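Long-range contacts in manganese lipoxygenase (Gaeumannomyces graminis, PDB 5FX8), which oxygenates linoleic and alpha-linolenic acids at a manganese centre, giving 11S- and 13R-hydroperoxides, the 11S product from linoleic acid being converted finally into the 13R one: residues R168-P173 with Q598-V603; V480-S485 with A537-A542; R581-I586 with A606-V611; A587-D592 with F602-L607. One frame throughout, in Å; residues are numbered along the deposited sequence.

How the interactions relate
Interactions 1, 3 and 4 share the irregular tail that follows helix 566-587 and ends in the metal ligand Val-618. Residues 598-603 meet the loop 168-173, residues 602-607 meet residues 587-592, at and beyond the end of that helix, and residues 606-611 fold back on the helix itself. Interaction 4 is centred about 9 Å from interaction 1 and 10 Å from interaction 3. Interaction 2, about 17 Å from 1 and 4, sits at the manganese, where helices 460-481 and 526-539 end; in sequence both its segments fall between those of interaction 1 and precede interactions 3 and 4. Val-480 packs on Ser-171, Trp-604 and Leu-607; such packing probably helps to place the tail's end.

Interaction 1 (R168-P173 with Q598-V603); sequences RLSSNP and QGMPFV
Leu-169 begins the contact with Met-600 only loosely: its backbone C lies 4.4 Å from Met-600 CE, while its branched side chain packs on Leu-176. Ser-170, next along the loop, does most of the work. Its CB points toward the 598-603 segment, and both CB and OG meet the far end of Met-600, with OG 3.1 Å from Met-600 CE and 3.6 Å from Met-600 SD. The methionine arrives end-on because its chain is extended beyond CG (chi2 -175°), which carries the sulfur and terminal methyl across to the serine. A long, unbranched and apolar side chain suits this place, since the backbones stay well apart, with 9.5 Å between the CA atoms of Ser-170 and Met-600. The same serine OG also approaches the edge of the Phe-602 ring, near its plane, at 3.6 Å from Phe-602 CZ. The polarity of this hydroxyl is met by its hydrogen bond with Met-166 O, at the end of helix 161-166, so a small side chain can face sulfur, methyl and aromatic carbon alike. Ser-171 follows with OG 3.9 Å from Phe-602 CZ, an oblique approach that is simple van der Waals packing. No hydrogen bond crosses between the segments, and every touching residue is buried. From helix 161-166, Leu-163 packs on Phe-602 and Met-166 on Met-600. This is loop-to-loop packing within the lipoxygenase catalytic fold: the C-terminal tail, on its way to supply a metal ligand, lies against the loop that leads from helix 161-166 to strand 177-178.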
loop_
_atom_site.group_PDB
_atom_site.type_symbol
_atom_site.label_atom_id
_atom_site.label_comp_id
_atom_site.label_asym_id
_atom_site.label_seq_id
_atom_site.Cartn_x
_atom_site.Cartn_y
_atom_site.Cartn_z
ATOM N N ARG A 168 11.465 -2.891 -16.458
ATOM C CA ARG A 168 10.348 -2.564 -17.331
ATOM C C ARG A 168 9.433 -3.748 -17.584
ATOM O O ARG A 168 8.412 -3.579 -18.239
ATOM C CB ARG A 168 10.829 -2.033 -18.682
ATOM C CG ARG A 168 11.981 -1.068 -18.644
ATOM C CD ARG A 168 11.780 0.001 -17.626
ATOM N NE ARG A 168 12.932 0.130 -16.759
ATOM C CZ ARG A 168 12.901 0.733 -15.590
ATOM N NH1 ARG A 168 11.779 1.243 -15.166
ATOM N NH2 ARG A 168 13.988 0.827 -14.858
ATOM N N LEU A 169 9.793 -4.943 -17.133
ATOM C CA LEU A 169 8.942 -6.120 -17.220
ATOM C C LEU A 169 8.547 -6.621 -15.830
ATOM O O LEU A 169 8.052 -7.736 -15.695
ATOM C CB LEU A 169 9.624 -7.227 -18.030
ATOM C CG LEU A 169 9.923 -6.897 -19.502
ATOM C CD1 LEU A 169 10.908 -7.850 -20.125
ATOM C CD2 LEU A 169 8.688 -6.873 -20.370
ATOM N N SER A 170 8.745 -5.818 -14.791
ATOM C CA SER A 170 8.408 -6.264 -13.448
ATOM C C SER A 170 7.951 -5.112 -12.558
ATOM O O SER A 170 6.754 -4.942 -12.344
ATOM C CB SER A 170 9.597 -6.982 -12.828
ATOM O OG SER A 170 10.734 -6.174 -12.859
ATOM N N SER A 171 8.893 -4.317 -12.044
ATOM C CA SER A 171 8.565 -3.208 -11.146
ATOM C C SER A 171 7.534 -2.260 -11.734
ATOM O O SER A 171 6.613 -1.838 -11.040
ATOM C CB SER A 171 9.815 -2.431 -10.832
ATOM O OG SER A 171 10.743 -3.324 -10.339
ATOM N N ASN A 172 7.738 -1.817 -12.973
ATOM C CA ASN A 172 6.790 -0.951 -13.667
ATOM C C ASN A 172 6.627 -1.516 -15.057
ATOM O O ASN A 172 7.349 -1.134 -15.979
ATOM C CB ASN A 172 7.240 0.502 -13.749
ATOM C CG ASN A 172 6.303 1.342 -14.628
ATOM O OD1 ASN A 172 5.240 0.864 -15.052
ATOM N ND2 ASN A 172 6.682 2.593 -14.890
ATOM N N PRO A 173 5.663 -2.403 -15.250
ATOM C CA PRO A 173 5.489 -3.074 -16.541
ATOM C C PRO A 173 4.447 -2.441 -17.443
ATOM O O PRO A 173 4.089 -3.025 -18.465
ATOM C CB PRO A 173 5.023 -4.462 -16.099
ATOM C CG PRO A 173 4.184 -4.140 -14.897
ATOM C CD PRO A 173 4.921 -3.066 -14.171
ATOM N N GLN A 598 13.858 -15.169 -11.652
ATOM C CA GLN A 598 13.003 -14.942 -12.821
ATOM C C GLN A 598 13.766 -14.237 -13.925
ATOM O O GLN A 598 13.220 -13.398 -14.633
ATOM C CB GLN A 598 11.760 -14.129 -12.483
ATOM C CG GLN A 598 11.044 -14.563 -11.264
ATOM C CD GLN A 598 9.948 -13.606 -10.907
ATOM O OE1 GLN A 598 8.786 -13.838 -11.220
ATOM N NE2 GLN A 598 10.310 -12.511 -10.250
ATOM N N GLY A 599 15.048 -14.534 -14.046
ATOM C CA GLY A 599 15.838 -13.958 -15.113
ATOM C C GLY A 599 16.328 -12.565 -14.842
ATOM O O GLY A 599 16.615 -11.838 -15.782
ATOM N N MET A 600 16.439 -12.183 -13.577
ATOM C CA MET A 600 16.692 -10.826 -13.142
ATOM C C MET A 600 17.702 -10.818 -12.016
ATOM O O MET A 600 17.707 -11.722 -11.184
ATOM C CB MET A 600 15.430 -10.155 -12.602
ATOM C CG MET A 600 14.383 -9.831 -13.563
ATOM S SD MET A 600 13.042 -8.928 -12.763
ATOM C CE MET A 600 12.187 -8.585 -14.231
ATOM N N PRO A 601 18.478 -9.766 -11.904
ATOM C CA PRO A 601 19.455 -9.683 -10.818
ATOM C C PRO A 601 18.891 -9.194 -9.499
ATOM O O PRO A 601 19.657 -8.772 -8.627
ATOM C CB PRO A 601 20.491 -8.695 -11.366
ATOM C CG PRO A 601 20.255 -8.655 -12.811
ATOM C CD PRO A 601 18.807 -8.842 -12.991
ATOM N N PHE A 602 17.569 -9.225 -9.343
ATOM C CA PHE A 602 16.938 -8.918 -8.067
ATOM C C PHE A 602 15.704 -9.785 -7.891
ATOM O O PHE A 602 15.129 -10.289 -8.852
ATOM C CB PHE A 602 16.574 -7.428 -7.920
ATOM C CG PHE A 602 15.491 -6.951 -8.845
ATOM C CD1 PHE A 602 15.778 -6.609 -10.167
ATOM C CD2 PHE A 602 14.205 -6.787 -8.383
ATOM C CE1 PHE A 602 14.796 -6.150 -11.012
ATOM C CE2 PHE A 602 13.232 -6.328 -9.214
ATOM C CZ PHE A 602 13.525 -6.005 -10.547
ATOM N N VAL A 603 15.314 -9.949 -6.635
ATOM C CA VAL A 603 14.140 -10.723 -6.270
ATOM C C VAL A 603 12.949 -9.792 -6.180
ATOM O O VAL A 603 12.959 -8.834 -5.408
ATOM C CB VAL A 603 14.349 -11.450 -4.941
ATOM C CG1 VAL A 603 13.111 -12.142 -4.580
ATOM C CG2 VAL A 603 15.478 -12.420 -5.057
#

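Interaction 2 (V480-S485 with A537-A542); sequences VMNQGS and ARFNRA. With MN (manganese (II) ion), chain I.
Asn-482 and Phe-539 cross at about a right angle, the amide turned so that its two ends serve different partners. OD1 binds the manganese at 2.4 Å. ND2 lies 3.7 Å from Phe-539 CD2, with the amide and ring planes 56° apart. The torsion that sets CG anti to the backbone N (chi1 -165°) sends the amide out from the end of helix 460-481 to the metal. A water is also bound, 2.4 Å from the manganese and roughly perpendicular to the OD1 bond; His-290, His-294, His-478 and the terminal carboxylate of Val-618 are the remaining ligands. Gln-483 and Arg-541 also cross nearly perpendicularly, amide and guanidinium planes 78° apart, and Gln-483 NE2 meets the aliphatic root of the arginine, 3.8 Å from Arg-541 CB. The charged end turns back on its own segment: Arg-541 NH1 donates to Arg-538 O at 3.2 Å and to Asn-540 O at 2.9 Å, and ties the chain leaving helix 526-539. Gly-484 brings its CA to 3.3 Å from Asn-540 OD1, an approach for which the absence of a side chain is well suited; Asn-540 ND2 is hydrogen-bonded with Ser-145 O. Gly-484 occupies the third position of a type II' turn, Asn-482 to Ser-485, closed by a backbone bond from Ser-485 N to Asn-482 O. The hydrogen bond of Gln-483 OE1 with Ser-617 OG links the neighbours of two ligands, Asn-482 and Val-618, and the Asn-482 amide oxygen ligates the metal while its nitrogen lies obliquely beside the Phe-539 ring.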
loop_
_atom_site.group_PDB
_atom_site.type_symbol
_atom_site.label_atom_id
_atom_site.label_comp_id
_atom_site.label_asym_id
_atom_site.label_seq_id
_atom_site.Cartn_x
_atom_site.Cartn_y
_atom_site.Cartn_z
ATOM N N VAL A 480 1.581 -3.216 -7.648
ATOM C CA VAL A 480 2.782 -3.210 -8.450
ATOM C C VAL A 480 3.274 -1.781 -8.631
ATOM O O VAL A 480 4.477 -1.526 -8.666
ATOM C CB VAL A 480 2.493 -3.918 -9.791
ATOM C CG1 VAL A 480 3.662 -3.825 -10.737
ATOM C CG2 VAL A 480 2.132 -5.352 -9.563
ATOM N N MET A 481 2.356 -0.824 -8.737
ATOM C CA MET A 481 2.746 0.552 -8.998
ATOM C C MET A 481 2.996 1.343 -7.721
ATOM O O MET A 481 3.905 2.161 -7.677
ATOM C CB MET A 481 1.670 1.257 -9.825
ATOM C CG MET A 481 1.430 0.688 -11.191
ATOM S SD MET A 481 2.793 1.008 -12.299
ATOM C CE MET A 481 1.988 2.091 -13.470
ATOM N N ASN A 482 2.208 1.100 -6.687
ATOM C CA ASN A 482 2.141 1.893 -5.479
ATOM C C ASN A 482 2.308 0.929 -4.328
ATOM O O ASN A 482 3.047 -0.045 -4.464
ATOM C CB ASN A 482 0.810 2.625 -5.405
ATOM C CG ASN A 482 0.805 3.714 -4.388
ATOM O OD1 ASN A 482 -0.160 3.875 -3.642
ATOM N ND2 ASN A 482 1.888 4.470 -4.332
ATOM N N GLN A 483 1.621 1.163 -3.217
ATOM C CA GLN A 483 1.680 0.308 -2.028
ATOM C C GLN A 483 3.148 0.156 -1.625
ATOM O O GLN A 483 3.836 1.176 -1.484
ATOM C CB GLN A 483 0.913 -0.993 -2.313
ATOM C CG GLN A 483 0.443 -1.761 -1.072
ATOM C CD GLN A 483 -0.573 -1.031 -0.174
ATOM O OE1 GLN A 483 -1.602 -0.538 -0.620
ATOM N NE2 GLN A 483 -0.294 -1.015 1.099
ATOM N N GLY A 484 3.666 -1.054 -1.422
ATOM C CA GLY A 484 5.039 -1.220 -0.994
ATOM C C GLY A 484 6.044 -1.262 -2.098
ATOM O O GLY A 484 7.246 -1.384 -1.857
ATOM N N SER A 485 5.597 -1.127 -3.319
ATOM C CA SER A 485 6.515 -1.256 -4.445
ATOM C C SER A 485 7.514 -0.111 -4.579
ATOM O O SER A 485 8.675 -0.372 -4.850
ATOM C CB SER A 485 5.729 -1.421 -5.730
ATOM O OG SER A 485 5.330 -2.754 -5.805
ATOM N N ALA A 537 8.132 4.398 2.522
ATOM C CA ALA A 537 7.756 3.497 3.597
ATOM C C ALA A 537 6.368 3.823 4.124
ATOM O O ALA A 537 5.654 2.933 4.568
ATOM C CB ALA A 537 8.781 3.551 4.730
ATOM N N ARG A 538 5.964 5.086 4.081
ATOM C CA ARG A 538 4.616 5.412 4.501
ATOM C C ARG A 538 3.556 4.988 3.491
ATOM O O ARG A 538 2.372 4.946 3.845
ATOM C CB ARG A 538 4.514 6.906 4.787
ATOM C CG ARG A 538 4.619 7.246 6.272
ATOM C CD ARG A 538 4.748 8.731 6.444
ATOM N NE ARG A 538 6.095 9.206 6.190
ATOM C CZ ARG A 538 6.349 10.340 5.575
ATOM N NH1 ARG A 538 5.343 11.078 5.150
ATOM N NH2 ARG A 538 7.589 10.732 5.384
ATOM N N PHE A 539 3.940 4.672 2.246
ATOM C CA PHE A 539 2.968 4.051 1.337
ATOM C C PHE A 539 2.746 2.565 1.622
ATOM O O PHE A 539 1.789 1.981 1.112
ATOM C CB PHE A 539 3.400 4.218 -0.111
ATOM C CG PHE A 539 3.410 5.638 -0.602
ATOM C CD1 PHE A 539 2.782 6.639 0.092
ATOM C CD2 PHE A 539 4.049 5.963 -1.785
ATOM C CE1 PHE A 539 2.799 7.915 -0.381
ATOM C CE2 PHE A 539 4.054 7.239 -2.258
ATOM C CZ PHE A 539 3.424 8.210 -1.553
ATOM N N ASN A 540 3.598 1.942 2.416
ATOM C CA ASN A 540 3.509 0.531 2.751
ATOM C C ASN A 540 2.640 0.353 3.995
ATOM O O ASN A 540 2.374 1.302 4.734
ATOM C CB ASN A 540 4.906 -0.042 2.972
ATOM C CG ASN A 540 4.941 -1.549 2.931
ATOM O OD1 ASN A 540 4.314 -2.174 2.093
ATOM N ND2 ASN A 540 5.664 -2.138 3.853
ATOM N N ARG A 541 2.163 -0.874 4.194
ATOM C CA ARG A 541 1.276 -1.203 5.306
ATOM C C ARG A 541 1.724 -2.542 5.879
ATOM O O ARG A 541 1.246 -3.593 5.465
ATOM C CB ARG A 541 -0.186 -1.260 4.878
ATOM C CG ARG A 541 -0.894 0.074 4.766
ATOM C CD ARG A 541 -1.083 0.754 6.116
ATOM N NE ARG A 541 -1.715 2.062 5.994
ATOM C CZ ARG A 541 -1.087 3.143 5.552
ATOM N NH1 ARG A 541 0.170 3.064 5.187
ATOM N NH2 ARG A 541 -1.713 4.291 5.444
ATOM N N ALA A 542 2.597 -2.489 6.864
ATOM C CA ALA A 542 3.154 -3.662 7.505
ATOM C C ALA A 542 2.149 -4.454 8.335
ATOM O O ALA A 542 2.441 -5.593 8.689
ATOM C CB ALA A 542 4.333 -3.224 8.378
HETATM MN MN MN I . -2.425 4.136 -4.445
HETATM O O HOH W 1 -1.909 6.453 -3.923
#

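Interaction 3 (R581-I586 with A606-V611); sequences RISREI and ALNPAV
An Asx turn at Asn-608, in the C-terminal tail, rests against Ser-583 on one side of helix 566-587. Asn-608 OD1 accepts from Ala-610 N at 2.8 Å, the donor lying above the carbonyl plane, and this bond closes the turn around Pro-609. The same oxygen faces the helix, 3.2 Å from Ser-583 CB. With CG anti to the backbone N (chi1 -171°), the asparagine amide reaches the helix while its oxygen still closes the turn. Ser-583 suits a close approach because it is small; its hydroxyl turns back to Thr-579 O in the preceding turn, leaving CB to touch Ala-610 CB at 3.6 Å. Ile-586, one helical turn on, lies alongside Asn-608, the two pointing opposite ways. Its CG2 lies 3.8 Å from Asn-608 CB, and its CD1 reaches Asn-608 CA at 3.7 Å, so both branches of the isoleucine are used. Ile-582, one residue before the serine, meets Pro-609 at about a right angle, its CG2 3.9 Å from Pro-609 CD. The proline ring, which restricts the backbone in the turn, offers CD and CG to Ile-582 and Ser-583. No hydrogen bond joins residues 581-586 to 606-611. Ile-582 also packs on Ala-407 of helix 396-420. What results is a helix-to-loop packing within the lipoxygenase catalytic domain, in which the tail doubles back along the last long helix through an Asx turn.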
loop_
_atom_site.group_PDB
_atom_site.type_symbol
_atom_site.label_atom_id
_atom_site.label_comp_id
_atom_site.label_asym_id
_atom_site.label_seq_id
_atom_site.Cartn_x
_atom_site.Cartn_y
_atom_site.Cartn_z
ATOM N N ARG A 581 -0.671 -21.353 -2.169
ATOM C CA ARG A 581 0.367 -21.855 -3.065
ATOM C C ARG A 581 1.140 -20.704 -3.679
ATOM O O ARG A 581 2.371 -20.731 -3.743
ATOM C CB ARG A 581 -0.248 -22.710 -4.168
ATOM C CG ARG A 581 -0.284 -24.179 -3.905
ATOM C CD ARG A 581 -1.186 -24.882 -4.918
ATOM N NE ARG A 581 -0.571 -25.030 -6.239
ATOM C CZ ARG A 581 -0.011 -26.147 -6.700
ATOM N NH1 ARG A 581 0.025 -27.242 -5.948
ATOM N NH2 ARG A 581 0.509 -26.167 -7.919
ATOM N N ILE A 582 0.426 -19.689 -4.158
ATOM C CA ILE A 582 1.092 -18.612 -4.873
ATOM C C ILE A 582 2.006 -17.844 -3.932
ATOM O O ILE A 582 3.122 -17.459 -4.299
ATOM C CB ILE A 582 0.056 -17.699 -5.551
ATOM C CG1 ILE A 582 -0.648 -18.445 -6.679
ATOM C CG2 ILE A 582 0.708 -16.432 -6.067
ATOM C CD1 ILE A 582 -1.893 -17.773 -7.175
ATOM N N SER A 583 1.573 -17.652 -2.689
ATOM C CA SER A 583 2.374 -16.845 -1.795
ATOM C C SER A 583 3.585 -17.620 -1.311
ATOM O O SER A 583 4.664 -17.047 -1.155
ATOM C CB SER A 583 1.521 -16.340 -0.641
ATOM O OG SER A 583 1.177 -17.373 0.224
ATOM N N ARG A 584 3.447 -18.928 -1.104
ATOM C CA ARG A 584 4.641 -19.713 -0.821
ATOM C C ARG A 584 5.616 -19.696 -1.997
ATOM O O ARG A 584 6.825 -19.564 -1.788
ATOM C CB ARG A 584 4.263 -21.132 -0.431
ATOM C CG ARG A 584 3.677 -21.190 0.949
ATOM C CD ARG A 584 3.445 -22.594 1.409
ATOM N NE ARG A 584 2.455 -23.301 0.608
ATOM C CZ ARG A 584 1.142 -23.226 0.774
ATOM N NH1 ARG A 584 0.600 -22.460 1.718
ATOM N NH2 ARG A 584 0.358 -23.920 -0.021
ATOM N N GLU A 585 5.123 -19.791 -3.240
ATOM C CA GLU A 585 6.039 -19.693 -4.380
ATOM C C GLU A 585 6.773 -18.358 -4.392
ATOM O O GLU A 585 7.972 -18.309 -4.669
ATOM C CB GLU A 585 5.308 -19.876 -5.714
ATOM C CG GLU A 585 4.710 -21.238 -5.962
ATOM C CD GLU A 585 3.758 -21.262 -7.158
ATOM O OE1 GLU A 585 3.638 -20.229 -7.858
ATOM O OE2 GLU A 585 3.131 -22.322 -7.402
ATOM N N ILE A 586 6.079 -17.257 -4.114
ATOM C CA ILE A 586 6.733 -15.961 -4.255
ATOM C C ILE A 586 7.692 -15.712 -3.100
ATOM O O ILE A 586 8.839 -15.314 -3.310
ATOM C CB ILE A 586 5.694 -14.837 -4.398
ATOM C CG1 ILE A 586 4.930 -15.031 -5.701
ATOM C CG2 ILE A 586 6.383 -13.464 -4.364
ATOM C CD1 ILE A 586 3.844 -14.082 -5.887
ATOM N N ALA A 606 6.274 -8.264 -5.638
ATOM C CA ALA A 606 5.272 -7.230 -5.449
ATOM C C ALA A 606 3.868 -7.764 -5.546
ATOM O O ALA A 606 2.918 -7.058 -5.193
ATOM C CB ALA A 606 5.429 -6.150 -6.488
ATOM N N LEU A 607 3.708 -8.970 -6.066
ATOM C CA LEU A 607 2.401 -9.539 -6.270
ATOM C C LEU A 607 2.116 -10.656 -5.301
ATOM O O LEU A 607 1.168 -11.410 -5.515
ATOM C CB LEU A 607 2.279 -10.027 -7.703
ATOM C CG LEU A 607 1.842 -8.963 -8.676
ATOM C CD1 LEU A 607 1.952 -9.551 -10.016
ATOM C CD2 LEU A 607 0.416 -8.581 -8.341
ATOM N N ASN A 608 2.928 -10.793 -4.255
ATOM C CA ASN A 608 2.724 -11.749 -3.177
ATOM C C ASN A 608 1.376 -11.498 -2.523
ATOM O O ASN A 608 1.191 -10.456 -1.887
ATOM C CB ASN A 608 3.845 -11.643 -2.142
ATOM C CG ASN A 608 3.811 -12.765 -1.102
ATOM O OD1 ASN A 608 2.781 -13.384 -0.861
ATOM N ND2 ASN A 608 4.950 -13.035 -0.503
ATOM N N PRO A 609 0.419 -12.429 -2.639
ATOM C CA PRO A 609 -0.897 -12.209 -2.032
ATOM C C PRO A 609 -0.893 -12.309 -0.528
ATOM O O PRO A 609 -1.868 -11.919 0.091
ATOM C CB PRO A 609 -1.758 -13.301 -2.662
ATOM C CG PRO A 609 -0.837 -14.332 -3.037
ATOM C CD PRO A 609 0.473 -13.720 -3.335
ATOM N N ALA A 610 0.160 -12.816 0.086
ATOM C CA ALA A 610 0.207 -12.855 1.534
ATOM C C ALA A 610 0.657 -11.544 2.129
ATOM O O ALA A 610 0.515 -11.349 3.336
ATOM C CB ALA A 610 1.137 -13.954 2.012
ATOM N N VAL A 611 1.188 -10.650 1.307
ATOM C CA VAL A 611 1.753 -9.398 1.763
ATOM C C VAL A 611 0.861 -8.229 1.396
ATOM O O VAL A 611 0.759 -7.259 2.139
ATOM C CB VAL A 611 3.170 -9.224 1.171
ATOM C CG1 VAL A 611 3.756 -7.889 1.566
ATOM C CG2 VAL A 611 4.062 -10.386 1.615
#

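Interaction 4 (A587-D592 with F602-L607); sequences AGRGFD and FVWTAL. With NAG (2-acetamido-2-deoxy-beta-D-glucopyranose), chain D.
Arg-589 NH1 is gripped twice: it donates to Trp-604 O at 2.9 Å across the contact, and it forms a salt bridge with Asp-400 OD2 of helix 396-420. The tryptophan carbonyl lies at the edge of the guanidinium, in its plane, and the bond is moderately straight, with 148° at the hydrogen. On the carbonyl side NH1 is tilted 19° from the carbonyl plane. A long arginine suits this place because its aliphatic part can span the gap between the two segments: Arg-589 CB packs on Val-603 CG1 at 3.9 Å, while the charged end goes on to the backbone oxygen. Val-603 faces the other segment with both methyls. Its CG2, set beside the backbone N, sits over a face of the Phe-591 ring in a CH-pi contact, 4.0 Å from the centroid and displaced toward the rim near Phe-591 CZ. Against the opposite face of this ring lies the N-acetylglucosamine of the glycan at Asn-157, its C5 3.7 Å from Phe-591 CE2. The edge of the ring meets Phe-602 N, which lies near its plane 3.9 Å from Phe-591 CE1. Phe-591 is thus sandwiched between a valine methyl and a sugar carbon. Gly-590, between the two side chains that do the work, places its CA 4.2 Å from Val-603 CG2. The contact is therefore split by chemistry: at its inner end an arginine, probably fixed in part by its ion pair with Asp-400, holds a backbone carbonyl, and apolar CH packing, shared with the sugar, closes the partly exposed outer end.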
loop_
_atom_site.group_PDB
_atom_site.type_symbol
_atom_site.label_atom_id
_atom_site.label_comp_id
_atom_site.label_asym_id
_atom_site.label_seq_id
_atom_site.Cartn_x
_atom_site.Cartn_y
_atom_site.Cartn_z
ATOM N N ALA A 587 7.251 -15.950 -1.865
ATOM C CA ALA A 587 8.145 -15.760 -0.725
ATOM C C ALA A 587 9.347 -16.696 -0.766
ATOM O O ALA A 587 10.394 -16.382 -0.191
ATOM C CB ALA A 587 7.402 -15.956 0.588
ATOM N N GLY A 588 9.232 -17.842 -1.409
ATOM C CA GLY A 588 10.432 -18.640 -1.442
ATOM C C GLY A 588 11.464 -18.247 -2.472
ATOM O O GLY A 588 12.449 -18.966 -2.631
ATOM N N ARG A 589 11.289 -17.129 -3.168
ATOM C CA ARG A 589 12.140 -16.802 -4.307
ATOM C C ARG A 589 13.559 -16.448 -3.885
ATOM O O ARG A 589 13.786 -15.825 -2.850
ATOM C CB ARG A 589 11.561 -15.633 -5.073
ATOM C CG ARG A 589 10.993 -16.005 -6.381
ATOM C CD ARG A 589 10.230 -14.862 -6.990
ATOM N NE ARG A 589 9.086 -15.407 -7.693
ATOM C CZ ARG A 589 8.047 -14.734 -8.141
ATOM N NH1 ARG A 589 7.943 -13.422 -7.977
ATOM N NH2 ARG A 589 7.096 -15.398 -8.753
ATOM N N GLY A 590 14.513 -16.805 -4.722
ATOM C CA GLY A 590 15.901 -16.556 -4.422
ATOM C C GLY A 590 16.665 -16.695 -5.709
ATOM O O GLY A 590 16.056 -16.869 -6.759
ATOM N N PHE A 591 17.981 -16.640 -5.655
ATOM C CA PHE A 591 18.772 -16.569 -6.866
ATOM C C PHE A 591 19.230 -17.949 -7.290
ATOM O O PHE A 591 19.519 -18.795 -6.449
ATOM C CB PHE A 591 19.979 -15.671 -6.646
ATOM C CG PHE A 591 19.632 -14.256 -6.379
ATOM C CD1 PHE A 591 19.307 -13.410 -7.417
ATOM C CD2 PHE A 591 19.651 -13.757 -5.091
ATOM C CE1 PHE A 591 19.005 -12.107 -7.178
ATOM C CE2 PHE A 591 19.351 -12.450 -4.846
ATOM C CZ PHE A 591 19.031 -11.620 -5.891
ATOM N N ASP A 592 19.308 -18.168 -8.600
ATOM C CA ASP A 592 19.796 -19.432 -9.130
ATOM C C ASP A 592 21.319 -19.373 -9.277
ATOM O O ASP A 592 21.991 -18.528 -8.676
ATOM C CB ASP A 592 19.086 -19.776 -10.444
ATOM C CG ASP A 592 19.326 -18.762 -11.549
ATOM O OD1 ASP A 592 20.321 -18.033 -11.493
ATOM O OD2 ASP A 592 18.521 -18.694 -12.502
ATOM N N PHE A 602 17.569 -9.225 -9.343
ATOM C CA PHE A 602 16.938 -8.918 -8.067
ATOM C C PHE A 602 15.704 -9.785 -7.891
ATOM O O PHE A 602 15.129 -10.289 -8.852
ATOM C CB PHE A 602 16.574 -7.428 -7.920
ATOM C CG PHE A 602 15.491 -6.951 -8.845
ATOM C CD1 PHE A 602 15.778 -6.609 -10.167
ATOM C CD2 PHE A 602 14.205 -6.787 -8.383
ATOM C CE1 PHE A 602 14.796 -6.150 -11.012
ATOM C CE2 PHE A 602 13.232 -6.328 -9.214
ATOM C CZ PHE A 602 13.525 -6.005 -10.547
ATOM N N VAL A 603 15.314 -9.949 -6.635
ATOM C CA VAL A 603 14.140 -10.723 -6.270
ATOM C C VAL A 603 12.949 -9.792 -6.180
ATOM O O VAL A 603 12.959 -8.834 -5.408
ATOM C CB VAL A 603 14.349 -11.450 -4.941
ATOM C CG1 VAL A 603 13.111 -12.142 -4.580
ATOM C CG2 VAL A 603 15.478 -12.420 -5.057
ATOM N N TRP A 604 11.914 -10.086 -6.953
ATOM C CA TRP A 604 10.738 -9.245 -7.078
ATOM C C TRP A 604 9.545 -10.010 -6.519
ATOM O O TRP A 604 9.344 -11.180 -6.864
ATOM C CB TRP A 604 10.539 -8.860 -8.542
ATOM C CG TRP A 604 9.380 -7.982 -8.803
ATOM C CD1 TRP A 604 9.291 -6.652 -8.536
ATOM C CD2 TRP A 604 8.140 -8.361 -9.390
ATOM N NE1 TRP A 604 8.070 -6.183 -8.910
ATOM C CE2 TRP A 604 7.339 -7.214 -9.434
ATOM C CE3 TRP A 604 7.623 -9.561 -9.872
ATOM C CZ2 TRP A 604 6.044 -7.227 -9.948
ATOM C CZ3 TRP A 604 6.333 -9.582 -10.382
ATOM C CH2 TRP A 604 5.563 -8.424 -10.421
ATOM N N THR A 605 8.788 -9.367 -5.616
ATOM C CA THR A 605 7.742 -10.045 -4.867
ATOM C C THR A 605 6.497 -9.197 -4.719
ATOM O O THR A 605 5.748 -9.369 -3.761
ATOM C CB THR A 605 8.207 -10.412 -3.466
ATOM O OG1 THR A 605 8.545 -9.217 -2.764
ATOM C CG2 THR A 605 9.396 -11.328 -3.504
ATOM N N ALA A 606 6.274 -8.264 -5.638
ATOM C CA ALA A 606 5.272 -7.230 -5.449
ATOM C C ALA A 606 3.868 -7.764 -5.546
ATOM O O ALA A 606 2.918 -7.058 -5.193
ATOM C CB ALA A 606 5.429 -6.150 -6.488
ATOM N N LEU A 607 3.708 -8.970 -6.066
ATOM C CA LEU A 607 2.401 -9.539 -6.270
ATOM C C LEU A 607 2.116 -10.656 -5.301
ATOM O O LEU A 607 1.168 -11.410 -5.515
ATOM C CB LEU A 607 2.279 -10.027 -7.703
ATOM C CG LEU A 607 1.842 -8.963 -8.676
ATOM C CD1 LEU A 607 1.952 -9.551 -10.016
ATOM C CD2 LEU A 607 0.416 -8.581 -8.341
HETATM C C1 NAG D . 22.562 -10.140 -7.517
HETATM C C2 NAG D . 23.669 -10.980 -8.192
HETATM C C3 NAG D . 23.849 -12.320 -7.484
HETATM C C4 NAG D . 23.968 -12.136 -5.979
HETATM C C5 NAG D . 22.800 -11.305 -5.484
HETATM C C6 NAG D . 22.832 -11.063 -3.998
HETATM C C7 NAG D . 24.077 -10.641 -10.589
HETATM C C8 NAG D . 23.638 -10.992 -11.974
HETATM N N2 NAG D . 23.378 -11.195 -9.598
HETATM O O3 NAG D . 25.025 -12.948 -7.984
HETATM O O4 NAG D . 23.964 -13.400 -5.325
HETATM O O5 NAG D . 22.827 -10.027 -6.129
HETATM O O6 NAG D . 23.649 -9.951 -3.683
HETATM O O7 NAG D . 25.009 -9.884 -10.379
#